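Beta-glucoside kinase (Listeria monocytogenes, PDB 4HTL) catalyses the ATP-dependent phosphorylation of cellobiose to cellobiose-6'-phosphate and may also regulate transcription of the cellobiose-PTS operon. Local coordinates at residues Ala80-Arg83 and Phe84-Phe87; Ala102-Asn105 and Asp106-Ala110. All blocks are in the same frame, centred on the assembly; numbering follows the deposited sequence.

Contact 1: residues Ala80-Arg83 and Phe84-Phe87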
ATOM      1  N   ALA A  80      -0.924  -0.458 -22.625  1.00 39.29           N
ATOM      2  CA  ALA A  80      -0.665  -1.218 -23.862  1.00 45.18           C
ATOM      3  C   ALA A  80      -0.612  -0.326 -25.101  1.00 38.64           C
ATOM      4  O   ALA A  80      -0.160  -0.766 -26.139  1.00 48.62           O
ATOM      5  CB  ALA A  80      -1.723  -2.297 -24.060  1.00 41.77           C
ATOM      6  N   ILE A  81      -1.075   0.923 -24.979  1.00 45.12           N
ATOM      7  CA  ILE A  81      -1.289   1.808 -26.120  1.00 42.82           C
ATOM      8  C   ILE A  81      -0.117   2.775 -26.239  1.00 45.26           C
ATOM      9  O   ILE A  81      -0.141   3.871 -25.665  1.00 40.05           O
ATOM     10  CB  ILE A  81      -2.627   2.585 -25.959  1.00 38.14           C
ATOM     11  CG1 ILE A  81      -3.762   1.626 -25.575  1.00 41.81           C
ATOM     12  CG2 ILE A  81      -3.004   3.348 -27.229  1.00 39.20           C
ATOM     13  CD1 ILE A  81      -4.988   2.360 -25.146  1.00 41.31           C
ATOM     14  N   ARG A  82       0.916   2.365 -26.981  1.00 41.80           N
ATOM     15  CA  ARG A  82       2.123   3.201 -27.146  1.00 44.23           C
ATOM     16  C   ARG A  82       1.776   4.582 -27.733  1.00 40.59           C
ATOM     17  O   ARG A  82       2.428   5.579 -27.414  1.00 43.42           O
ATOM     18  CB  ARG A  82       3.181   2.519 -28.040  1.00 48.68           C
ATOM     19  CG  ARG A  82       3.822   1.252 -27.487  1.00 58.18           C
ATOM     20  CD  ARG A  82       4.905   1.542 -26.444  1.00 59.40           C
ATOM     21  NE  ARG A  82       4.328   2.189 -25.274  1.00 51.55           N
ATOM     22  CZ  ARG A  82       3.607   1.568 -24.333  1.00 51.74           C
ATOM     23  NH1 ARG A  82       3.399   0.249 -24.389  1.00 44.38           N
ATOM     24  NH2 ARG A  82       3.083   2.274 -23.324  1.00 47.51           N
ATOM     25  N   ARG A  83       0.749   4.643 -28.581  1.00 39.64           N
ATOM     26  CA  ARG A  83       0.325   5.913 -29.179  1.00 37.32           C
ATOM     27  C   ARG A  83      -0.071   6.977 -28.140  1.00 35.59           C
ATOM     28  O   ARG A  83       0.000   8.183 -28.414  1.00 36.24           O
ATOM     29  CB  ARG A  83      -0.824   5.683 -30.202  1.00 43.69           C
ATOM     30  CG  ARG A  83      -1.527   6.938 -30.744  1.00 48.17           C
ATOM     31  CD  ARG A  83      -0.673   7.794 -31.680  1.00 54.71           C
ATOM     32  NE  ARG A  83      -1.413   8.987 -32.109  1.00 53.89           N
ATOM     33  CZ  ARG A  83      -1.462  10.154 -31.458  1.00 57.59           C
ATOM     34  NH1 ARG A  83      -0.805  10.339 -30.315  1.00 54.45           N
ATOM     35  NH2 ARG A  83      -2.178  11.158 -31.955  1.00 52.51           N
ATOM     36  N   PHE A  84      -0.487   6.534 -26.957  1.00 38.48           N
ATOM     37  CA  PHE A  84      -0.932   7.441 -25.926  1.00 31.84           C
ATOM     38  C   PHE A  84       0.190   7.799 -24.922  1.00 32.39           C
ATOM     39  O   PHE A  84      -0.052   8.563 -23.994  1.00 29.65           O
ATOM     40  CB  PHE A  84      -2.148   6.852 -25.183  1.00 31.55           C
ATOM     41  CG  PHE A  84      -3.424   6.764 -25.996  1.00 29.76           C
ATOM     42  CD1 PHE A  84      -3.533   7.293 -27.281  1.00 31.13           C
ATOM     43  CD2 PHE A  84      -4.542   6.136 -25.462  1.00 28.73           C
ATOM     44  CE1 PHE A  84      -4.711   7.198 -28.009  1.00 35.29           C
ATOM     45  CE2 PHE A  84      -5.728   6.058 -26.179  1.00 34.32           C
ATOM     46  CZ  PHE A  84      -5.810   6.589 -27.458  1.00 32.50           C
ATOM     47  N   ASP A  85       1.405   7.275 -25.091  1.00 34.53           N
ATOM     48  CA  ASP A  85       2.539   7.734 -24.245  1.00 34.66           C
ATOM     49  C   ASP A  85       2.786   9.236 -24.433  1.00 38.08           C
ATOM     50  O   ASP A  85       2.943   9.718 -25.565  1.00 39.16           O
ATOM     51  CB  ASP A  85       3.844   7.026 -24.610  1.00 37.11           C
ATOM     52  CG  ASP A  85       3.853   5.556 -24.273  1.00 32.53           C
ATOM     53  OD1 ASP A  85       3.095   5.091 -23.382  1.00 36.03           O
ATOM     54  OD2 ASP A  85       4.670   4.853 -24.906  1.00 38.20           O
ATOM     55  N   ASN A  86       2.864   9.965 -23.329  1.00 33.65           N
ATOM     56  CA  ASN A  86       3.073  11.410 -23.373  1.00 36.19           C
ATOM     57  C   ASN A  86       2.072  12.088 -24.319  1.00 39.61           C
ATOM     58  O   ASN A  86       2.460  12.944 -25.121  1.00 37.64           O
ATOM     59  CB  ASN A  86       4.530  11.741 -23.786  1.00 43.80           C
ATOM     60  CG  ASN A  86       4.840  13.203 -23.636  1.00 51.79           C
ATOM     61  OD1 ASN A  86       4.333  13.858 -22.728  1.00 52.12           O
ATOM     62  ND2 ASN A  86       5.639  13.740 -24.548  1.00 54.80           N
ATOM     63  N   PHE A  87       0.792  11.708 -24.204  1.00 35.59           N
ATOM     64  CA  PHE A  87      -0.274  12.231 -25.062  1.00 30.95           C
ATOM     65  C   PHE A  87      -1.362  12.852 -24.214  1.00 29.54           C
ATOM     66  O   PHE A  87      -1.920  12.178 -23.343  1.00 31.27           O
ATOM     67  CB  PHE A  87      -0.875  11.078 -25.869  1.00 34.34           C
ATOM     68  CG  PHE A  87      -2.005  11.470 -26.763  1.00 36.90           C
ATOM     69  CD1 PHE A  87      -1.895  12.565 -27.632  1.00 47.05           C
ATOM     70  CD2 PHE A  87      -3.172  10.714 -26.789  1.00 34.38           C
ATOM     71  CE1 PHE A  87      -2.947  12.915 -28.474  1.00 46.44           C
ATOM     72  CE2 PHE A  87      -4.214  11.056 -27.645  1.00 38.89           C
ATOM     73  CZ  PHE A  87      -4.105  12.158 -28.476  1.00 43.87           C
TER
HETATM   74  O   HOH W   1       2.612   9.191 -28.329  1.00 61.69           O
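A short 3-10 turn, locked by a salt bridge between Arg82 and Asp85, shapes the loop that joins strands 74-77 and 87-88 in this ROK-family kinase. Two successive backbone bonds build it, Phe84 N to Ile81 O at 3.0 Å and Asp85 N to Arg82 O at 3.1 Å. The exposed side chain of Arg82 folds back through bends at chi2 and chi3 and meets Asp85 side-on with two nitrogens: NE donates to OD2 at 2.7 Å, almost straight at 176°, and NH2 donates to the syn lone pair of OD1. Guanidinium and carboxylate are nearly coplanar, 22° apart, so each oxygen is held by its own N-H and the pair resists rotation. Asp85 OD1 also accepts from Gly78 N, while Arg82 NH2 donates to Gly79 O, which ties the salt bridge to the start of the loop.

Ile81 and Phe84 form the apolar part. They point the same way, and CG2 of Ile81 rests over one face of the Phe84 ring in a CH-pi contact, 3.7 Å from the ring centroid. Arg83, its CG anti to the backbone N and its chain bent at chi2, carries its guanidinium to Phe87: NH1 lies over a face of the ring, and CZ stands 4.5 Å from its centroid in a cation-pi contact, with the two planes inclined by 61°. Arg83 NE forms a salt bridge with Asp41 OD1. One water donates to both Arg83 O and Asp85 O, bridging the turn as the chain leaves it.

Beyond the loop, Ile81 and Phe84 pack on Ile43 of helix 40-52 and Ile11 of strand 6-11, and Asn86 and Phe87 face Ile75 in a G1 beta bulge, where strand 87-88 pairs with 74-77.

Contact 2: residues Ala102-Asn105 and Asp106-Ala110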
ATOM      1  N   ALA A 102     -13.081  14.798 -19.378  1.00 28.71           N
ATOM      2  CA  ALA A 102     -12.361  14.291 -18.230  1.00 25.55           C
ATOM      3  C   ALA A 102     -11.777  12.917 -18.568  1.00 25.47           C
ATOM      4  O   ALA A 102     -12.308  12.152 -19.392  1.00 25.91           O
ATOM      5  CB  ALA A 102     -13.242  14.231 -16.994  1.00 26.06           C
ATOM      6  N   ILE A 103     -10.658  12.633 -17.926  1.00 25.14           N
ATOM      7  CA  ILE A 103      -9.974  11.372 -18.112  0.70 24.15           C
ATOM      8  C   ILE A 103      -9.402  10.864 -16.776  1.00 24.22           C
ATOM      9  O   ILE A 103      -8.916  11.656 -15.941  1.00 23.69           O
ATOM     10  CB  ILE A 103      -8.884  11.519 -19.158  0.70 24.66           C
ATOM     11  CG1 ILE A 103      -8.227  10.173 -19.433  0.70 22.93           C
ATOM     12  CG2 ILE A 103      -7.865  12.543 -18.707  0.70 29.40           C
ATOM     13  CD1 ILE A 103      -7.510  10.150 -20.749  0.70 26.81           C
ATOM     14  N   GLU A 104      -9.474   9.539 -16.577  1.00 22.59           N
ATOM     15  CA  GLU A 104      -8.968   8.886 -15.369  1.00 21.11           C
ATOM     16  C   GLU A 104      -8.502   7.491 -15.806  1.00 19.99           C
ATOM     17  O   GLU A 104      -8.910   6.987 -16.851  1.00 20.50           O
ATOM     18  CB  GLU A 104     -10.061   8.822 -14.285  1.00 19.88           C
ATOM     19  CG  GLU A 104      -9.716   8.098 -12.957  1.00 18.33           C
ATOM     20  CD  GLU A 104      -8.502   8.610 -12.241  1.00 20.47           C
ATOM     21  OE1 GLU A 104      -8.652   9.477 -11.382  1.00 21.60           O
ATOM     22  OE2 GLU A 104      -7.382   8.115 -12.529  1.00 19.03           O
ATOM     23  N   ASN A 105      -7.622   6.879 -15.035  1.00 19.91           N
ATOM     24  CA  ASN A 105      -7.121   5.534 -15.279  0.60 17.73           C
ATOM     25  C   ASN A 105      -8.213   4.470 -15.158  1.00 18.22           C
ATOM     26  O   ASN A 105      -9.147   4.639 -14.364  1.00 20.00           O
ATOM     27  CB  ASN A 105      -5.969   5.298 -14.295  0.60 20.81           C
ATOM     28  CG  ASN A 105      -5.674   3.839 -14.053  0.60 25.80           C
ATOM     29  OD1 ASN A 105      -6.257   3.225 -13.155  0.60 20.62           O
ATOM     30  ND2 ASN A 105      -4.705   3.294 -14.806  0.60 28.06           N
ATOM     31  N   ASP A 106      -8.076   3.369 -15.898  1.00 21.69           N
ATOM     32  CA  ASP A 106      -9.118   2.348 -15.985  1.00 19.24           C
ATOM     33  C   ASP A 106      -9.449   1.644 -14.666  1.00 18.18           C
ATOM     34  O   ASP A 106     -10.624   1.434 -14.349  1.00 17.58           O
ATOM     35  CB  ASP A 106      -8.858   1.361 -17.122  1.00 22.72           C
ATOM     36  CG  ASP A 106      -7.582   0.588 -16.980  1.00 28.76           C
ATOM     37  OD1 ASP A 106      -6.695   0.966 -16.214  1.00 26.57           O
ATOM     38  OD2 ASP A 106      -7.475  -0.436 -17.663  1.00 36.07           O
ATOM     39  N   ALA A 107      -8.415   1.276 -13.913  1.00 17.67           N
ATOM     40  CA  ALA A 107      -8.609   0.624 -12.587  1.00 18.07           C
ATOM     41  C   ALA A 107      -9.269   1.585 -11.594  1.00 16.47           C
ATOM     42  O   ALA A 107     -10.196   1.216 -10.855  1.00 19.11           O
ATOM     43  CB  ALA A 107      -7.320   0.039 -12.047  1.00 21.76           C
ATOM     44  N   ASN A 108      -8.811   2.832 -11.616  1.00 16.01           N
ATOM     45  CA  ASN A 108      -9.402   3.871 -10.811  1.00 16.35           C
ATOM     46  C   ASN A 108     -10.834   4.104 -11.155  1.00 16.24           C
ATOM     47  O   ASN A 108     -11.641   4.213 -10.247  1.00 17.77           O
ATOM     48  CB  ASN A 108      -8.635   5.183 -10.894  1.00 17.33           C
ATOM     49  CG  ASN A 108      -7.225   5.102 -10.256  1.00 20.72           C
ATOM     50  OD1 ASN A 108      -6.902   4.142  -9.548  1.00 18.64           O
ATOM     51  ND2 ASN A 108      -6.384   6.115 -10.541  1.00 17.53           N
ATOM     52  N   CYS A 109     -11.182   4.119 -12.449  1.00 14.71           N
ATOM     53  CA  CYS A 109     -12.579   4.295 -12.842  1.00 16.49           C
ATOM     54  C   CYS A 109     -13.448   3.131 -12.322  1.00 15.09           C
ATOM     55  O   CYS A 109     -14.519   3.349 -11.778  1.00 17.43           O
ATOM     56  CB  CYS A 109     -12.709   4.426 -14.358  1.00 17.12           C
ATOM     57  SG  CYS A 109     -12.195   6.023 -14.985  1.00 19.14           S
ATOM     58  N   ALA A 110     -12.960   1.909 -12.402  1.00 15.05           N
ATOM     59  CA  ALA A 110     -13.744   0.781 -11.937  1.00 15.78           C
ATOM     60  C   ALA A 110     -13.931   0.879 -10.434  1.00 16.20           C
ATOM     61  O   ALA A 110     -15.001   0.520  -9.930  1.00 16.63           O
ATOM     62  CB  ALA A 110     -13.110  -0.570 -12.310  1.00 18.73           C
TER
HETATM   63  O   HOH W   2      -4.051   0.434 -16.195  1.00 40.69           O
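Strand 102-105 passes without a break into helix 106-110, the two short axes at 97°, and the first turn of the helix is closed by Cys109 N donating to Asn105 O at 2.8 Å. Asn105 takes the N-cap position: in the conformer described, one of two, its OD1 accepts from Asn108 N at 3.0 Å with an angle of 168°, the donor slightly tilted from the carbonyl plane. Having CG anti to the backbone N brings OD1 of Asn105 to the backbone N of Asn108, and ND2 is held by Gly66 O. This capped strand-to-helix passage lies in the actin-like ATPase fold of the ROK family, where 101-105 is an edge strand of a five-stranded sheet.

Glu104 supplies a second tie. OE2 accepts from Asn108 ND2 at 3.0 Å, approached from above the carboxylate plane, and from Asn105 N on its anti side at 2.8 Å, so one oxygen joins strand end and helix. The Asn108 amide stands 75° from the carboxylate, while OE1 forms a salt bridge with Arg147 NE. Glu104 CB packs against Cys109 SG at 3.6 Å. A water donates to Asp106 OD1 at 2.7 Å and weakly accepts from Asn105 ND2.

How the contacts relate
Contacts 1 and 2 do not touch: their centres are about 15 Å apart and their nearest atoms about 6 Å. In the chain, contact 1 runs into strand 87-88, and helix 89-97 then leads on to strand 101-105 and contact 2. Each approaches a different residue of the ATP-binding stretch assigned by similarity. The side chain of Ile81 in contact 1 comes within about 3 Å of that of Ile11, whereas the side chain of Asp106 in contact 2 lies about 4 Å from that of Asp10. Both therefore lie beside strand 6-11, consistent with a place near the nucleotide site.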